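Local coordinates for protein threonine synthase (Brucella melitensis bv. 1, PDB 4F4F) that probably catalyses the pyridoxal-phosphate-dependent conversion of O-phospho-L-homoserine and water to L-threonine and phosphate, the last step of threonine biosynthesis, at residues 77-80 with 81-85; 185-188 with 189-192; 126-129 with 130-134; 319-322 with 323-327. All coordinates share one frame; numbering follows the deposited sequence.

Contact 1: 77-80 with 81-85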
loop_
_atom_site.group_PDB
_atom_site.type_symbol
_atom_site.label_atom_id
_atom_site.label_comp_id
_atom_site.label_asym_id
_atom_site.label_seq_id
_atom_site.Cartn_x
_atom_site.Cartn_y
_atom_site.Cartn_z
ATOM N N PHE A 77 7.185 -6.596 19.919
ATOM C CA PHE A 77 6.518 -5.605 19.051
ATOM C C PHE A 77 7.229 -4.230 19.047
ATOM O O PHE A 77 7.456 -3.676 17.971
ATOM C CB PHE A 77 5.022 -5.504 19.382
ATOM C CG PHE A 77 4.168 -4.924 18.268
ATOM C CD1 PHE A 77 4.190 -5.466 16.986
ATOM C CD2 PHE A 77 3.294 -3.916 18.523
ATOM C CE1 PHE A 77 3.407 -4.937 15.981
ATOM C CE2 PHE A 77 2.498 -3.390 17.532
ATOM C CZ PHE A 77 2.528 -3.911 16.256
ATOM N N GLU A 78 7.620 -3.714 20.229
ATOM C CA GLU A 78 8.494 -2.506 20.356
ATOM C C GLU A 78 10.007 -2.791 20.249
ATOM O O GLU A 78 10.879 -2.277 21.108
ATOM C CB GLU A 78 8.395 -1.859 21.737
ATOM C CG GLU A 78 9.293 -0.633 21.804
ATOM C CD GLU A 78 9.362 0.021 23.151
ATOM O OE1 GLU A 78 10.273 0.861 23.314
ATOM O OE2 GLU A 78 8.537 -0.292 24.034
ATOM N N ARG A 79 10.338 -3.721 19.411
ATOM C CA ARG A 79 11.638 -3.760 18.819
ATOM C C ARG A 79 11.340 -3.662 17.329
ATOM O O ARG A 79 11.958 -2.923 16.628
ATOM C CB ARG A 79 12.272 -5.085 19.175
ATOM C CG ARG A 79 13.619 -5.415 18.582
ATOM C CD ARG A 79 13.923 -6.865 18.972
ATOM N NE ARG A 79 13.611 -7.829 17.905
ATOM C CZ ARG A 79 12.410 -8.325 17.549
ATOM N NH1 ARG A 79 12.355 -9.197 16.546
ATOM N NH2 ARG A 79 11.264 -7.985 18.127
ATOM N N MET A 80 10.356 -4.409 16.859
ATOM C CA MET A 80 10.171 -4.535 15.422
ATOM C C MET A 80 9.573 -3.233 14.821
ATOM O O MET A 80 9.959 -2.825 13.738
ATOM C CB MET A 80 9.370 -5.794 15.084
ATOM C CG MET A 80 7.898 -5.781 15.442
ATOM S SD MET A 80 7.137 -7.404 15.075
ATOM C CE MET A 80 7.865 -8.553 16.213
ATOM N N VAL A 81 8.707 -2.553 15.572
ATOM C CA VAL A 81 8.172 -1.242 15.141
ATOM C C VAL A 81 9.313 -0.213 15.124
ATOM O O VAL A 81 9.498 0.508 14.154
ATOM C CB VAL A 81 6.971 -0.794 16.011
ATOM C CG1 VAL A 81 6.545 0.613 15.643
ATOM C CG2 VAL A 81 5.793 -1.738 15.857
ATOM N N ARG A 82 10.152 -0.228 16.167
ATOM C CA ARG A 82 11.313 0.682 16.243
ATOM C C ARG A 82 12.251 0.430 15.070
ATOM O O ARG A 82 12.717 1.365 14.445
ATOM C CB ARG A 82 12.060 0.470 17.575
ATOM C CG ARG A 82 13.108 1.498 17.979
ATOM C CD ARG A 82 13.345 1.571 19.525
ATOM N NE ARG A 82 12.092 1.720 20.332
ATOM C CZ ARG A 82 11.354 2.850 20.490
ATOM N NH1 ARG A 82 10.228 2.821 21.218
ATOM N NH2 ARG A 82 11.697 4.020 19.938
ATOM N N GLU A 83 12.526 -0.835 14.777
ATOM C CA GLU A 83 13.449 -1.191 13.681
ATOM C C GLU A 83 12.855 -0.855 12.298
ATOM O O GLU A 83 13.549 -0.304 11.448
ATOM C CB GLU A 83 13.881 -2.662 13.783
ATOM C CG GLU A 83 14.769 -2.862 15.010
ATOM C CD GLU A 83 15.247 -4.288 15.235
ATOM O OE1 GLU A 83 14.760 -5.201 14.530
ATOM O OE2 GLU A 83 16.099 -4.463 16.154
ATOM N N ALA A 84 11.576 -1.154 12.105
ATOM C CA ALA A 84 10.888 -0.815 10.885
ATOM C C ALA A 84 11.025 0.678 10.527
ATOM O O ALA A 84 11.393 1.041 9.392
ATOM C CB ALA A 84 9.399 -1.210 10.966
ATOM N N TYR A 85 10.747 1.542 11.487
ATOM C CA TYR A 85 10.708 2.979 11.184
ATOM C C TYR A 85 12.070 3.664 11.342
ATOM O O TYR A 85 12.278 4.783 10.876
ATOM C CB TYR A 85 9.503 3.632 11.906
ATOM C CG TYR A 85 8.270 2.956 11.344
ATOM C CD1 TYR A 85 7.958 3.064 9.979
ATOM C CD2 TYR A 85 7.475 2.138 12.133
ATOM C CE1 TYR A 85 6.908 2.385 9.427
ATOM C CE2 TYR A 85 6.395 1.460 11.585
ATOM C CZ TYR A 85 6.106 1.595 10.246
ATOM O OH TYR A 85 5.056 0.893 9.703
#
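One face of the Phe77 ring is met by a single methyl group, CG2 of Val81, which sits over the middle of the ring in a CH-pi contact, 3.9 Å from CG2 to the ring centroid and only 9° off the ring normal. Phe77 has CG anti to its own nitrogen (chi1 -159°), which brings one face of the ring against that methyl. The second flat group is the guanidinium of Arg82: NH1 donates to Glu78 OE1 at 2.9 Å, and the carboxylate carbon lies near the guanidinium's edge. The two side chains run alongside each other in the same direction, but their planes are 65° apart, and NH1 meets OE1 from above the carboxylate plane, so this salt bridge is a single bent bond and not a flat two-pronged pair. Both pairs are i to i+4 contacts of helix 74-86, in the N-terminal part of threonine synthase, where the backbone bond from Val81 N to Phe77 O (2.9 Å) brings successive turns together. Arg79 and Glu83, likewise four apart, do not repeat the salt bridge: Glu83 OE1 stays 4.4 Å from Arg79 NE and well out of the guanidinium plane, leaving at most a probable attraction of opposite charges, while Glu83 OE2 lies 3.6 Å from Arg79 CG. Leu61 of helix 56-64 packs against Phe77 and Val81, and Met80 touches Met127 and Tyr130 of helix 117-134.

Contact 2: 185-188 with 189-192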
loop_
_atom_site.group_PDB
_atom_site.type_symbol
_atom_site.label_atom_id
_atom_site.label_comp_id
_atom_site.label_asym_id
_atom_site.label_seq_id
_atom_site.Cartn_x
_atom_site.Cartn_y
_atom_site.Cartn_z
ATOM N N SER A 185 20.752 -4.489 -3.322
ATOM C CA SER A 185 20.435 -4.416 -1.886
ATOM C C SER A 185 21.505 -5.093 -1.075
ATOM O O SER A 185 21.615 -4.884 0.143
ATOM C CB SER A 185 19.128 -5.129 -1.613
ATOM O OG SER A 185 19.325 -6.526 -1.608
ATOM N N GLY A 186 22.237 -5.990 -1.711
ATOM C CA GLY A 186 23.352 -6.657 -1.062
ATOM C C GLY A 186 22.980 -7.799 -0.131
ATOM O O GLY A 186 23.862 -8.408 0.462
ATOM N N PHE A 187 21.688 -8.103 0.009
ATOM C CA PHE A 187 21.272 -9.142 0.947
ATOM C C PHE A 187 21.325 -10.525 0.324
ATOM O O PHE A 187 20.900 -10.708 -0.812
ATOM C CB PHE A 187 19.850 -8.864 1.423
ATOM C CG PHE A 187 19.725 -7.643 2.280
ATOM C CD1 PHE A 187 20.332 -7.592 3.521
ATOM C CD2 PHE A 187 18.947 -6.562 1.864
ATOM C CE1 PHE A 187 20.183 -6.482 4.340
ATOM C CE2 PHE A 187 18.807 -5.427 2.675
ATOM C CZ PHE A 187 19.430 -5.397 3.915
ATOM N N SER A 188 21.782 -11.508 1.096
ATOM C CA SER A 188 21.955 -12.885 0.601
ATOM C C SER A 188 20.630 -13.655 0.414
ATOM O O SER A 188 20.570 -14.608 -0.359
ATOM C CB SER A 188 22.883 -13.659 1.544
ATOM O OG SER A 188 22.320 -13.681 2.851
ATOM N N ASN A 189 19.550 -13.212 1.056
ATOM C CA ASN A 189 18.253 -13.872 0.925
ATOM C C ASN A 189 17.332 -13.239 -0.098
ATOM O O ASN A 189 16.132 -13.531 -0.094
ATOM C CB ASN A 189 17.530 -13.943 2.286
ATOM C CG ASN A 189 17.001 -12.596 2.740
ATOM O OD1 ASN A 189 17.690 -11.581 2.577
ATOM N ND2 ASN A 189 15.757 -12.570 3.295
ATOM N N VAL A 190 17.896 -12.374 -0.936
ATOM C CA VAL A 190 17.196 -11.662 -1.974
ATOM C C VAL A 190 17.656 -12.200 -3.330
ATOM O O VAL A 190 18.859 -12.363 -3.562
ATOM C CB VAL A 190 17.462 -10.151 -1.919
ATOM C CG1 VAL A 190 16.959 -9.485 -3.220
ATOM C CG2 VAL A 190 16.798 -9.543 -0.688
ATOM N N HIS A 191 16.683 -12.479 -4.187
ATOM C CA HIS A 191 16.910 -13.000 -5.540
ATOM C C HIS A 191 16.111 -12.243 -6.557
ATOM O O HIS A 191 14.904 -12.355 -6.617
ATOM C CB HIS A 191 16.594 -14.491 -5.569
ATOM C CG HIS A 191 17.348 -15.267 -4.510
ATOM N ND1 HIS A 191 18.531 -15.850 -4.743
ATOM C CD2 HIS A 191 17.048 -15.503 -3.175
ATOM C CE1 HIS A 191 18.974 -16.435 -3.612
ATOM N NE2 HIS A 191 18.063 -16.218 -2.650
ATOM N N ALA A 192 16.800 -11.449 -7.357
ATOM C CA ALA A 192 16.142 -10.630 -8.375
ATOM C C ALA A 192 16.257 -11.412 -9.668
ATOM O O ALA A 192 17.358 -11.700 -10.108
ATOM C CB ALA A 192 16.839 -9.262 -8.488
#
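Phe187 CB and Val190 CG2 touch at 3.8 Å, the apolar contact inside a type I beta turn that runs from Phe187 to Val190. The turn is closed by Val190 N donating to Phe187 O at 3.4 Å, a weak bond. Phe187 CB also has Asn189 OD1 at 3.7 Å, while Val190 CG2 has Ser185 OG at 4.0 Å, so the valine methyl is approached by both a benzyl carbon and a hydroxyl oxygen. Val190 places CG2 beside its own nitrogen by holding CG1 anti to it (chi1 167°).

One step out, Ser185 OG accepts from Phe187 N at 3.3 Å in an almost straight bond (175°), an ST turn just ahead of the beta turn. Ser185 O lies 3.6 Å above one face of the Phe187 ring, offset toward its rim. The amide of Asn189 is buried and held from beyond the turn: OD1 accepts from Gly159 N, and ND2 donates to the carbonyls of Thr163 and Phe157. These bonds fasten the turn to the end of helix 148-157 and the start of strand 163-170. His191 ND1 bonds to the hydroxyl of Tyr461 in the C-terminal helix 455-465, and its ring stacks on Phe166. The turn thus ends the return of a beta-alpha-beta crossover, leading from helix 176-183 into strand 190-196, which lies between strands 163-170 and 449-452 in the parallel sheet, with Ile154 of helix 148-157 against Val190.

Contact 3: 126-129 with 130-134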
loop_
_atom_site.group_PDB
_atom_site.type_symbol
_atom_site.label_atom_id
_atom_site.label_comp_id
_atom_site.label_asym_id
_atom_site.label_seq_id
_atom_site.Cartn_x
_atom_site.Cartn_y
_atom_site.Cartn_z
ATOM N N ARG A 126 8.891 -7.774 9.172
ATOM C CA ARG A 126 9.342 -8.081 10.532
ATOM C C ARG A 126 8.301 -8.825 11.346
ATOM O O ARG A 126 8.640 -9.744 12.085
ATOM C CB ARG A 126 9.811 -6.805 11.265
ATOM C CG ARG A 126 11.060 -6.218 10.644
ATOM C CD ARG A 126 11.528 -4.891 11.216
ATOM N NE ARG A 126 12.866 -4.518 10.738
ATOM C CZ ARG A 126 13.107 -3.922 9.563
ATOM N NH1 ARG A 126 12.112 -3.635 8.720
ATOM N NH2 ARG A 126 14.333 -3.610 9.213
ATOM N N MET A 127 7.036 -8.463 11.203
ATOM C CA MET A 127 5.960 -9.180 11.876
ATOM C C MET A 127 5.929 -10.615 11.368
ATOM O O MET A 127 5.807 -11.553 12.144
ATOM C CB MET A 127 4.596 -8.501 11.633
ATOM C CG MET A 127 4.500 -7.138 12.291
ATOM S SD MET A 127 2.842 -6.493 12.349
ATOM C CE MET A 127 2.399 -6.314 10.608
ATOM N N MET A 128 6.034 -10.777 10.042
ATOM C CA MET A 128 6.015 -12.094 9.441
ATOM C C MET A 128 7.216 -12.913 9.918
ATOM O O MET A 128 7.071 -14.086 10.216
ATOM C CB MET A 128 5.991 -12.013 7.923
ATOM C CG MET A 128 5.876 -13.382 7.255
ATOM S SD MET A 128 5.789 -13.318 5.439
ATOM C CE MET A 128 4.459 -12.148 5.169
ATOM N N ASP A 129 8.391 -12.296 10.007
ATOM C CA ASP A 129 9.602 -13.009 10.470
ATOM C C ASP A 129 9.397 -13.567 11.892
ATOM O O ASP A 129 9.795 -14.689 12.209
ATOM C CB ASP A 129 10.777 -12.040 10.443
ATOM C CG ASP A 129 12.082 -12.682 10.050
ATOM O OD1 ASP A 129 12.118 -13.520 9.131
ATOM O OD2 ASP A 129 13.102 -12.258 10.606
ATOM N N TYR A 130 8.718 -12.780 12.714
ATOM C CA TYR A 130 8.449 -13.127 14.092
ATOM C C TYR A 130 7.433 -14.273 14.160
ATOM O O TYR A 130 7.645 -15.251 14.890
ATOM C CB TYR A 130 7.966 -11.909 14.911
ATOM C CG TYR A 130 7.627 -12.303 16.314
ATOM C CD1 TYR A 130 6.339 -12.716 16.630
ATOM C CD2 TYR A 130 8.603 -12.336 17.313
ATOM C CE1 TYR A 130 6.017 -13.110 17.917
ATOM C CE2 TYR A 130 8.289 -12.743 18.606
ATOM C CZ TYR A 130 6.990 -13.133 18.889
ATOM O OH TYR A 130 6.622 -13.569 20.156
ATOM N N VAL A 131 6.338 -14.155 13.408
ATOM C CA VAL A 131 5.316 -15.208 13.407
ATOM C C VAL A 131 5.869 -16.556 12.912
ATOM O O VAL A 131 5.588 -17.616 13.506
ATOM C CB VAL A 131 4.083 -14.782 12.581
ATOM C CG1 VAL A 131 3.179 -15.977 12.329
ATOM C CG2 VAL A 131 3.384 -13.606 13.261
ATOM N N LEU A 132 6.638 -16.524 11.818
ATOM C CA LEU A 132 7.293 -17.714 11.282
ATOM C C LEU A 132 8.230 -18.353 12.324
ATOM O O LEU A 132 8.147 -19.542 12.562
ATOM C CB LEU A 132 8.076 -17.372 9.998
ATOM C CG LEU A 132 7.254 -16.976 8.755
ATOM C CD1 LEU A 132 8.174 -16.424 7.657
ATOM C CD2 LEU A 132 6.449 -18.169 8.209
ATOM N N ALA A 133 9.106 -17.562 12.935
ATOM C CA ALA A 133 10.004 -18.068 13.986
ATOM C C ALA A 133 9.223 -18.753 15.086
ATOM O O ALA A 133 9.617 -19.829 15.554
ATOM C CB ALA A 133 10.851 -16.953 14.602
ATOM N N GLN A 134 8.144 -18.116 15.534
ATOM C CA GLN A 134 7.370 -18.663 16.653
ATOM C C GLN A 134 6.769 -20.020 16.317
ATOM O O GLN A 134 6.533 -20.810 17.230
ATOM C CB GLN A 134 6.267 -17.694 17.146
ATOM C CG GLN A 134 6.797 -16.500 17.946
ATOM C CD GLN A 134 7.555 -16.845 19.241
ATOM O OE1 GLN A 134 8.760 -16.488 19.428
ATOM N NE2 GLN A 134 6.871 -17.529 20.154
#
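Met127 O accepts from Val131 N at 2.9 Å, and Met128 O from Leu132 N at the same distance, in the straighter of the two bonds (172°). Leu132 CG also lies close to the Met128 oxygen, 3.2 Å from Met128 O. Beyond it, Met128 CG meets Leu132 CD1 at 3.8 Å, the two chains lying side by side and pointing the same way. Met128 holds CG anti to its nitrogen (chi1 -176°) whereas Leu132 sets CG beside its own (chi1 -68°), and the two choices bring the branches together. This is the i to i+4 backbone bonding of an alpha helix, 117-134, within the pyridoxal-phosphate-dependent enzyme family region. Its sides have different neighbours: Met128 and Leu132 lie against Ile141 and Ala139 of strand 139-144, Met127 and Val131 against helix 20-26. The Tyr130 side chain touches Asp76 and Met80 of helix 74-86. Asp129 O receives Ala133 N at 3.0 Å. The carboxylate of Asp129 is held by the loop before strand 163-170, OD1 accepting from Asn162 N and OD2 from Asp161 N, while Arg126 NH1 bonds to Gln122 OE1.

Contact 4: 319-322 with 323-327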
loop_
_atom_site.group_PDB
_atom_site.type_symbol
_atom_site.label_atom_id
_atom_site.label_comp_id
_atom_site.label_asym_id
_atom_site.label_seq_id
_atom_site.Cartn_x
_atom_site.Cartn_y
_atom_site.Cartn_z
ATOM N N SER A 319 -8.175 -3.610 -5.744
ATOM C CA SER A 319 -8.173 -4.886 -5.032
ATOM C C SER A 319 -8.793 -4.830 -3.614
ATOM O O SER A 319 -9.434 -5.773 -3.183
ATOM C CB SER A 319 -6.756 -5.455 -4.979
ATOM O OG SER A 319 -5.980 -4.727 -4.030
ATOM N N ASN A 320 -8.652 -3.722 -2.905
ATOM C CA ASN A 320 -9.203 -3.628 -1.556
ATOM C C ASN A 320 -10.549 -2.938 -1.454
ATOM O O ASN A 320 -11.087 -2.790 -0.365
ATOM C CB ASN A 320 -8.210 -2.924 -0.658
ATOM C CG ASN A 320 -6.980 -3.761 -0.423
ATOM O OD1 ASN A 320 -7.076 -4.809 0.172
ATOM N ND2 ASN A 320 -5.838 -3.330 -0.926
ATOM N N PHE A 321 -11.103 -2.518 -2.592
ATOM C CA PHE A 321 -12.450 -1.883 -2.562
ATOM C C PHE A 321 -13.494 -2.805 -1.907
ATOM O O PHE A 321 -14.398 -2.341 -1.214
ATOM C CB PHE A 321 -12.875 -1.504 -3.975
ATOM C CG PHE A 321 -14.131 -0.681 -4.043
ATOM C CD1 PHE A 321 -14.230 0.527 -3.381
ATOM C CD2 PHE A 321 -15.194 -1.107 -4.811
ATOM C CE1 PHE A 321 -15.390 1.295 -3.470
ATOM C CE2 PHE A 321 -16.352 -0.362 -4.881
ATOM C CZ PHE A 321 -16.447 0.844 -4.222
ATOM N N GLU A 322 -13.322 -4.107 -2.097
ATOM C CA GLU A 322 -14.162 -5.129 -1.470
ATOM C C GLU A 322 -14.253 -4.986 0.039
ATOM O O GLU A 322 -15.311 -5.271 0.597
ATOM C CB GLU A 322 -13.682 -6.556 -1.850
ATOM C CG GLU A 322 -14.453 -7.687 -1.172
ATOM C CD GLU A 322 -14.048 -9.077 -1.640
ATOM O OE1 GLU A 322 -13.332 -9.201 -2.663
ATOM O OE2 GLU A 322 -14.483 -10.037 -0.996
ATOM N N ARG A 323 -13.186 -4.523 0.697
ATOM C CA ARG A 323 -13.249 -4.330 2.135
ATOM C C ARG A 323 -14.266 -3.228 2.448
ATOM O O ARG A 323 -15.109 -3.382 3.366
ATOM C CB ARG A 323 -11.876 -4.032 2.733
ATOM C CG ARG A 323 -11.013 -5.246 2.914
ATOM C CD ARG A 323 -9.618 -4.890 3.431
ATOM N NE ARG A 323 -8.954 -6.038 4.053
ATOM C CZ ARG A 323 -7.984 -6.758 3.500
ATOM N NH1 ARG A 323 -7.494 -6.489 2.291
ATOM N NH2 ARG A 323 -7.473 -7.784 4.144
ATOM N N LEU A 324 -14.254 -2.149 1.669
ATOM C CA LEU A 324 -15.248 -1.106 1.917
ATOM C C LEU A 324 -16.652 -1.580 1.558
ATOM O O LEU A 324 -17.623 -1.245 2.270
ATOM C CB LEU A 324 -14.927 0.207 1.199
ATOM C CG LEU A 324 -15.968 1.350 1.317
ATOM C CD1 LEU A 324 -16.207 1.745 2.775
ATOM C CD2 LEU A 324 -15.532 2.547 0.502
ATOM N N LEU A 325 -16.788 -2.311 0.447
ATOM C CA LEU A 325 -18.088 -2.856 0.085
ATOM C C LEU A 325 -18.718 -3.634 1.248
ATOM O O LEU A 325 -19.905 -3.521 1.515
ATOM C CB LEU A 325 -17.984 -3.775 -1.143
ATOM C CG LEU A 325 -17.761 -3.094 -2.485
ATOM C CD1 LEU A 325 -17.558 -4.112 -3.621
ATOM C CD2 LEU A 325 -18.931 -2.169 -2.828
ATOM N N PHE A 326 -17.922 -4.473 1.898
ATOM C CA PHE A 326 -18.388 -5.295 3.029
ATOM C C PHE A 326 -18.922 -4.386 4.128
ATOM O O PHE A 326 -20.040 -4.589 4.608
ATOM C CB PHE A 326 -17.223 -6.151 3.550
ATOM C CG PHE A 326 -17.569 -7.139 4.623
ATOM C CD1 PHE A 326 -18.518 -8.121 4.414
ATOM C CD2 PHE A 326 -16.880 -7.134 5.841
ATOM C CE1 PHE A 326 -18.787 -9.077 5.404
ATOM C CE2 PHE A 326 -17.131 -8.079 6.817
ATOM C CZ PHE A 326 -18.094 -9.050 6.605
ATOM N N GLU A 327 -18.152 -3.370 4.496
ATOM C CA GLU A 327 -18.577 -2.466 5.567
ATOM C C GLU A 327 -19.849 -1.688 5.181
ATOM O O GLU A 327 -20.778 -1.538 5.991
ATOM C CB GLU A 327 -17.438 -1.493 5.923
ATOM C CG GLU A 327 -16.159 -2.177 6.390
ATOM C CD GLU A 327 -16.254 -2.756 7.763
ATOM O OE1 GLU A 327 -17.390 -2.832 8.336
ATOM O OE2 GLU A 327 -15.193 -3.184 8.262
#
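Asn320 and Arg323 lie alongside each other and point the same way at the N-terminal end of helix 321-328, in an enzyme of the fold-type II pyridoxal-phosphate family. Arg323 NH1 reaches Asn320 OD1 at 2.7 Å; the oxygen lies near the guanidinium plane, at its edge, while the amide plane is turned 40° from it. The angle at the hydrogen is only 129°, so the bond is weak although short. Arg323 runs extended from CG to NE, which carries the guanidinium out to OD1, and NH1 also donates to Ile227 O and NH2 to Tyr35 O. On the amide's other branch, ND2 donates to the carbonyls of Ser226 and Asn261. Asn261 lines the cofactor pocket, and the Asn320 side chain is about 6 Å from the bound pyridoxal phosphate, which makes Asn320 a second-shell residue.

Phe321 meets two leucines obliquely: Phe321 CE2 to Leu325 CD2 is 3.8 Å and Phe321 CE1 to Leu324 CD2 is 4.2 Å. With CG anti to its nitrogen, the phenyl ring is brought along the helix to both. Leu324 also touches Phe262, another residue of the cofactor site. Glu322 OE2 forms a salt bridge with Arg12 NE and a hydrogen bond with Thr11 OG1. The first turn is opened by Arg323 N donating to Asn320 O at 2.9 Å, the donor standing 55° out of the carbonyl plane.

From the N terminus the four contacts come in the order 1, 3, 2, 4, each opening after the one before has closed, so none nests or crosses. Each is local: contacts 1, 3 and 4 join successive turns of a helix, and contact 2 folds a loop into a strand. In space, contacts 1 and 3 meet: helix 74-86 lies against helix 117-134, with Met80 O 3.6 Å from Arg126 CD, bringing the N-terminal part onto the pyridoxal-phosphate-dependent enzyme family region. Contact 2, about 7 Å from contact 3 at the nearest atoms, leads into strand 190-196 of the parallel sheet. Contact 4 lies across the chain's centre from contact 2, beside the cofactor pocket, and touches none of the others.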